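PDB 5MQR: beta-L-arabinobiosidase from Bacteroides thetaiotaomicron, which acts on plant pectin as a beta-L-arabinobiosidase and may also have exo-alpha-sialidase activity. Local coordinates for residues Ile683-Phe695 and Tyr705-Ser719. Residues are numbered along the deposited sequence; the frame is centred on the assembly and turned at random.
Sequences IKETPVGYGMTEF and YNLIACAIGHHIYES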
loop_
_atom_site.group_PDB
_atom_site.type_symbol
_atom_site.label_atom_id
_atom_site.label_comp_id
_atom_site.label_asym_id
_atom_site.label_seq_id
_atom_site.Cartn_x
_atom_site.Cartn_y
_atom_site.Cartn_z
ATOM N N ILE A 683 -30.645 -1.766 15.370
ATOM C CA ILE A 683 -30.570 -0.588 16.205
ATOM C C ILE A 683 -31.970 0.023 16.247
ATOM O O ILE A 683 -32.525 0.388 15.196
ATOM C CB ILE A 683 -29.538 0.392 15.655
ATOM C CG1 ILE A 683 -28.159 -0.286 15.686
ATOM C CG2 ILE A 683 -29.553 1.685 16.468
ATOM C CD1 ILE A 683 -27.109 0.401 14.845
ATOM N N LYS A 684 -32.530 0.132 17.447
ATOM C CA LYS A 684 -33.909 0.599 17.638
ATOM C C LYS A 684 -33.985 1.820 18.551
ATOM O O LYS A 684 -33.387 1.814 19.610
ATOM C CB LYS A 684 -34.685 -0.533 18.283
ATOM C CG LYS A 684 -36.194 -0.354 18.356
ATOM C CD LYS A 684 -36.797 -1.644 18.904
ATOM C CE LYS A 684 -38.287 -1.530 19.157
ATOM N NZ LYS A 684 -38.953 -1.145 17.894
ATOM N N GLU A 685 -34.730 2.853 18.167
ATOM C CA GLU A 685 -34.934 4.000 19.074
ATOM C C GLU A 685 -35.881 3.576 20.192
ATOM O O GLU A 685 -36.817 2.828 19.946
ATOM C CB GLU A 685 -35.434 5.254 18.330
ATOM C CG GLU A 685 -34.402 5.746 17.312
ATOM C CD GLU A 685 -34.709 7.053 16.569
ATOM O OE1 GLU A 685 -35.856 7.586 16.610
ATOM O OE2 GLU A 685 -33.749 7.535 15.897
ATOM N N THR A 686 -35.575 3.971 21.428
ATOM C CA THR A 686 -36.480 3.770 22.573
ATOM C C THR A 686 -36.489 5.033 23.409
ATOM O O THR A 686 -35.592 5.840 23.292
ATOM C CB THR A 686 -36.097 2.557 23.473
ATOM O OG1 THR A 686 -35.182 2.944 24.513
ATOM C CG2 THR A 686 -35.512 1.400 22.674
ATOM N N PRO A 687 -37.485 5.209 24.284
ATOM C CA PRO A 687 -37.446 6.426 25.123
ATOM C C PRO A 687 -36.218 6.554 26.045
ATOM O O PRO A 687 -35.932 7.663 26.482
ATOM C CB PRO A 687 -38.748 6.359 25.940
ATOM C CG PRO A 687 -39.635 5.384 25.206
ATOM C CD PRO A 687 -38.716 4.430 24.480
ATOM N N VAL A 688 -35.490 5.461 26.306
ATOM C CA VAL A 688 -34.249 5.535 27.090
ATOM C C VAL A 688 -32.953 5.455 26.272
ATOM O O VAL A 688 -31.879 5.286 26.826
ATOM C CB VAL A 688 -34.244 4.476 28.202
ATOM C CG1 VAL A 688 -35.402 4.757 29.154
ATOM C CG2 VAL A 688 -34.308 3.051 27.633
ATOM N N GLY A 689 -33.047 5.619 24.961
ATOM C CA GLY A 689 -31.895 5.497 24.076
ATOM C C GLY A 689 -31.973 4.231 23.241
ATOM O O GLY A 689 -32.947 3.489 23.295
ATOM N N TYR A 690 -30.924 3.996 22.461
ATOM C CA TYR A 690 -30.901 2.883 21.534
ATOM C C TYR A 690 -30.947 1.538 22.241
ATOM O O TYR A 690 -30.343 1.368 23.302
ATOM C CB TYR A 690 -29.668 2.931 20.638
ATOM C CG TYR A 690 -29.567 4.117 19.684
ATOM C CD1 TYR A 690 -30.491 4.287 18.638
ATOM C CD2 TYR A 690 -28.508 5.020 19.773
ATOM C CE1 TYR A 690 -30.362 5.326 17.725
ATOM C CE2 TYR A 690 -28.392 6.087 18.877
ATOM C CZ TYR A 690 -29.324 6.227 17.858
ATOM O OH TYR A 690 -29.215 7.266 16.970
ATOM N N GLY A 691 -31.710 0.623 21.639
ATOM C CA GLY A 691 -31.768 -0.776 22.017
ATOM C C GLY A 691 -31.293 -1.599 20.838
ATOM O O GLY A 691 -31.180 -1.058 19.728
HETATM N N MSE A 692 -30.985 -2.878 21.088
HETATM C CA MSE A 692 -30.645 -3.845 20.036
HETATM C C MSE A 692 -31.539 -5.060 20.118
HETATM O O MSE A 692 -31.502 -5.827 21.096
HETATM C CB MSE A 692 -29.168 -4.248 20.037
HETATM C CG MSE A 692 -28.864 -5.283 18.965
HETATM SE SE MSE A 692 -26.951 -5.263 18.489
HETATM C CE MSE A 692 -26.871 -3.733 17.234
ATOM N N THR A 693 -32.317 -5.259 19.053
ATOM C CA THR A 693 -33.200 -6.395 18.908
ATOM C C THR A 693 -32.485 -7.666 18.417
ATOM O O THR A 693 -31.322 -7.626 17.963
ATOM C CB THR A 693 -34.330 -6.057 17.916
ATOM O OG1 THR A 693 -33.754 -5.575 16.700
ATOM C CG2 THR A 693 -35.254 -4.969 18.484
ATOM N N GLU A 694 -33.212 -8.779 18.540
ATOM C CA GLU A 694 -32.822 -10.107 18.065
ATOM C C GLU A 694 -33.706 -10.477 16.848
ATOM O O GLU A 694 -33.176 -10.712 15.732
ATOM C CB GLU A 694 -32.968 -11.134 19.207
ATOM C CG GLU A 694 -32.661 -12.576 18.845
ATOM C CD GLU A 694 -33.162 -13.595 19.864
ATOM O OE1 GLU A 694 -32.610 -13.692 20.974
ATOM O OE2 GLU A 694 -34.077 -14.359 19.517
ATOM N N PHE A 695 -35.030 -10.537 17.091
ATOM C CA PHE A 695 -36.054 -10.642 16.053
ATOM C C PHE A 695 -36.500 -9.230 15.713
ATOM O O PHE A 695 -36.716 -8.416 16.627
ATOM C CB PHE A 695 -37.302 -11.355 16.567
ATOM C CG PHE A 695 -37.206 -12.858 16.600
ATOM C CD1 PHE A 695 -37.469 -13.601 15.468
ATOM C CD2 PHE A 695 -36.926 -13.519 17.778
ATOM C CE1 PHE A 695 -37.435 -14.988 15.495
ATOM C CE2 PHE A 695 -36.879 -14.900 17.826
ATOM C CZ PHE A 695 -37.141 -15.640 16.677
ATOM N N TYR A 705 -39.693 -2.737 24.372
ATOM C CA TYR A 705 -39.065 -2.422 23.085
ATOM C C TYR A 705 -38.620 -3.662 22.274
ATOM O O TYR A 705 -37.653 -3.612 21.511
ATOM C CB TYR A 705 -37.901 -1.440 23.304
ATOM C CG TYR A 705 -38.185 -0.471 24.415
ATOM C CD1 TYR A 705 -39.384 0.262 24.436
ATOM C CD2 TYR A 705 -37.298 -0.315 25.489
ATOM C CE1 TYR A 705 -39.690 1.124 25.487
ATOM C CE2 TYR A 705 -37.585 0.565 26.533
ATOM C CZ TYR A 705 -38.779 1.277 26.535
ATOM O OH TYR A 705 -39.065 2.124 27.568
ATOM N N ASN A 706 -39.348 -4.763 22.433
ATOM C CA ASN A 706 -39.055 -6.031 21.768
ATOM C C ASN A 706 -37.650 -6.642 22.084
ATOM O O ASN A 706 -37.104 -7.434 21.313
ATOM C CB ASN A 706 -39.296 -5.887 20.251
ATOM C CG ASN A 706 -39.552 -7.201 19.573
ATOM O OD1 ASN A 706 -40.238 -8.075 20.116
ATOM N ND2 ASN A 706 -38.991 -7.364 18.373
ATOM N N LEU A 707 -37.102 -6.306 23.246
ATOM C CA LEU A 707 -35.770 -6.769 23.612
ATOM C C LEU A 707 -35.791 -8.198 24.141
ATOM O O LEU A 707 -36.620 -8.549 24.973
ATOM C CB LEU A 707 -35.152 -5.831 24.639
ATOM C CG LEU A 707 -34.897 -4.402 24.152
ATOM C CD1 LEU A 707 -34.464 -3.518 25.318
ATOM C CD2 LEU A 707 -33.855 -4.382 23.042
ATOM N N ILE A 708 -34.881 -9.011 23.624
ATOM C CA ILE A 708 -34.682 -10.378 24.055
ATOM C C ILE A 708 -33.201 -10.551 24.463
ATOM O O ILE A 708 -32.298 -10.214 23.702
ATOM C CB ILE A 708 -35.050 -11.331 22.914
ATOM C CG1 ILE A 708 -36.542 -11.222 22.596
ATOM C CG2 ILE A 708 -34.666 -12.766 23.253
ATOM C CD1 ILE A 708 -36.953 -11.841 21.281
ATOM N N ALA A 709 -32.967 -11.107 25.651
ATOM C CA ALA A 709 -31.626 -11.136 26.257
ATOM C C ALA A 709 -30.698 -12.254 25.812
ATOM O O ALA A 709 -29.516 -12.249 26.142
ATOM C CB ALA A 709 -31.750 -11.205 27.762
ATOM N N CYS A 710 -31.254 -13.233 25.129
ATOM C CA CYS A 710 -30.555 -14.477 24.813
ATOM C C CYS A 710 -29.166 -14.279 24.211
ATOM O O CYS A 710 -28.200 -14.881 24.691
ATOM C CB CYS A 710 -31.423 -15.314 23.858
ATOM S SG CYS A 710 -30.608 -16.821 23.337
ATOM N N ALA A 711 -29.083 -13.416 23.192
ATOM C CA ALA A 711 -27.849 -13.207 22.405
ATOM C C ALA A 711 -27.087 -11.886 22.674
ATOM O O ALA A 711 -26.276 -11.452 21.843
ATOM C CB ALA A 711 -28.174 -13.323 20.914
ATOM N N ILE A 712 -27.304 -11.264 23.831
ATOM C CA ILE A 712 -26.614 -9.998 24.154
ATOM C C ILE A 712 -25.093 -10.124 24.022
ATOM O O ILE A 712 -24.440 -9.216 23.509
ATOM C CB ILE A 712 -26.967 -9.459 25.559
ATOM C CG1 ILE A 712 -28.468 -9.108 25.640
ATOM C CG2 ILE A 712 -26.136 -8.214 25.846
ATOM C CD1 ILE A 712 -28.958 -8.795 27.028
ATOM N N GLY A 713 -24.535 -11.236 24.507
ATOM C CA GLY A 713 -23.090 -11.491 24.408
ATOM C C GLY A 713 -22.558 -11.399 22.972
ATOM O O GLY A 713 -21.584 -10.699 22.719
ATOM N N HIS A 714 -23.244 -12.077 22.042
ATOM C CA HIS A 714 -22.987 -11.956 20.611
ATOM C C HIS A 714 -23.164 -10.514 20.123
ATOM O O HIS A 714 -22.330 -10.035 19.353
ATOM C CB HIS A 714 -23.924 -12.854 19.781
ATOM C CG HIS A 714 -23.647 -14.325 19.889
ATOM N ND1 HIS A 714 -22.377 -14.861 19.848
ATOM C CD2 HIS A 714 -24.492 -15.380 19.968
ATOM C CE1 HIS A 714 -22.449 -16.178 19.912
ATOM N NE2 HIS A 714 -23.722 -16.522 19.993
ATOM N N HIS A 715 -24.250 -9.843 20.539
ATOM C CA HIS A 715 -24.499 -8.444 20.132
ATOM C C HIS A 715 -23.322 -7.534 20.465
ATOM O O HIS A 715 -22.921 -6.706 19.653
ATOM C CB HIS A 715 -25.782 -7.860 20.743
ATOM C CG HIS A 715 -27.025 -8.580 20.324
ATOM N ND1 HIS A 715 -28.215 -8.467 21.006
ATOM C CD2 HIS A 715 -27.249 -9.464 19.316
ATOM C CE1 HIS A 715 -29.125 -9.231 20.420
ATOM N NE2 HIS A 715 -28.564 -9.842 19.388
ATOM N N ILE A 716 -22.764 -7.711 21.655
ATOM C CA ILE A 716 -21.656 -6.880 22.102
ATOM C C ILE A 716 -20.376 -7.255 21.370
ATOM O O ILE A 716 -19.623 -6.371 20.955
ATOM C CB ILE A 716 -21.471 -6.955 23.626
ATOM C CG1 ILE A 716 -22.713 -6.383 24.311
ATOM C CG2 ILE A 716 -20.227 -6.198 24.058
ATOM C CD1 ILE A 716 -22.844 -6.741 25.772
ATOM N N TYR A 717 -20.118 -8.551 21.234
ATOM C CA TYR A 717 -18.900 -9.013 20.537
ATOM C C TYR A 717 -18.874 -8.539 19.073
ATOM O O TYR A 717 -17.815 -8.183 18.552
ATOM C CB TYR A 717 -18.721 -10.530 20.618
ATOM C CG TYR A 717 -17.852 -11.048 21.776
ATOM C CD1 TYR A 717 -18.331 -11.124 23.079
ATOM C CD2 TYR A 717 -16.550 -11.520 21.538
ATOM C CE1 TYR A 717 -17.538 -11.624 24.101
ATOM C CE2 TYR A 717 -15.765 -12.020 22.546
ATOM C CZ TYR A 717 -16.249 -12.062 23.835
ATOM O OH TYR A 717 -15.413 -12.548 24.830
ATOM N N GLU A 718 -20.033 -8.520 18.416
ATOM C CA GLU A 718 -20.117 -8.029 17.052
ATOM C C GLU A 718 -20.066 -6.514 16.996
ATOM O O GLU A 718 -19.328 -5.952 16.184
ATOM C CB GLU A 718 -21.386 -8.497 16.359
ATOM C CG GLU A 718 -21.399 -8.299 14.835
ATOM C CD GLU A 718 -20.775 -9.463 14.068
ATOM O OE1 GLU A 718 -19.961 -10.211 14.664
ATOM O OE2 GLU A 718 -21.113 -9.643 12.871
ATOM N N SER A 719 -20.857 -5.862 17.835
ATOM C CA SER A 719 -21.033 -4.422 17.751
ATOM C C SER A 719 -19.859 -3.624 18.291
ATOM O O SER A 719 -19.794 -2.417 18.075
ATOM C CB SER A 719 -22.309 -3.996 18.457
ATOM O OG SER A 719 -23.430 -4.678 17.904
HETATM O O HOH W 1 -32.683 -8.167 21.854
HETATM O O HOH W 2 -29.389 -6.499 22.683
HETATM O O HOH W 3 -36.034 -8.938 19.199
HETATM O O HOH W 4 -31.064 -11.945 21.951
#
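Tyr-705 lies over the tip of a beta hairpin whose short strands, 683-684 and 691-692, are joined by a type I turn from Thr-686 to Gly-689. The hairpin packs on loop 705-711 and helix 712-719 of the MGH1-like glycoside hydrolase domain. CB of Thr-686 sits above one face of the Tyr-705 ring, 3.8 Å from its centroid, in a CH-pi contact, while CD of Pro-687 comes within 3.6 Å of Tyr-705 CE1. OG1 of Thr-686 donates to Gly-689 O and accepts from Val-688 N, an ST turn that fixes the threonine under the ring. With an alanine in place of Tyr-705, the aromatic face over CB of Thr-686 and the contact with CD of Pro-687 would probably be lost, opening a gap over the turn.

Further along, water bridges join the two segments. Water 1 donates to Met-692 O and accepts from Ile-708 N; water 2 donates to the same carbonyl and also bonds ND1 of His-715, in helix 712-719. From CB, selenomethionine Met-692 places CG anti to the backbone N (chi1 178°), over the imidazole face of His-715 opposite Ala-711 O. SE then reaches CB of His-715 at 3.6 Å, and the bend at chi3 (-81°) brings terminal CE to 3.6 Å from OG of Ser-719. NE2 of His-715 is hydrogen-bonded to Asn-1017 O, so both ring nitrogens have partners. In the loop leading into the helix, OE1 of Glu-694 approaches CG2 of Ile-708 at 3.2 Å and CB of Cys-710. Water 4 links this carboxylate to the helix N-cap residue, donating to OE1 at 2.5 Å and accepting from Ala-711 N at 2.8 Å.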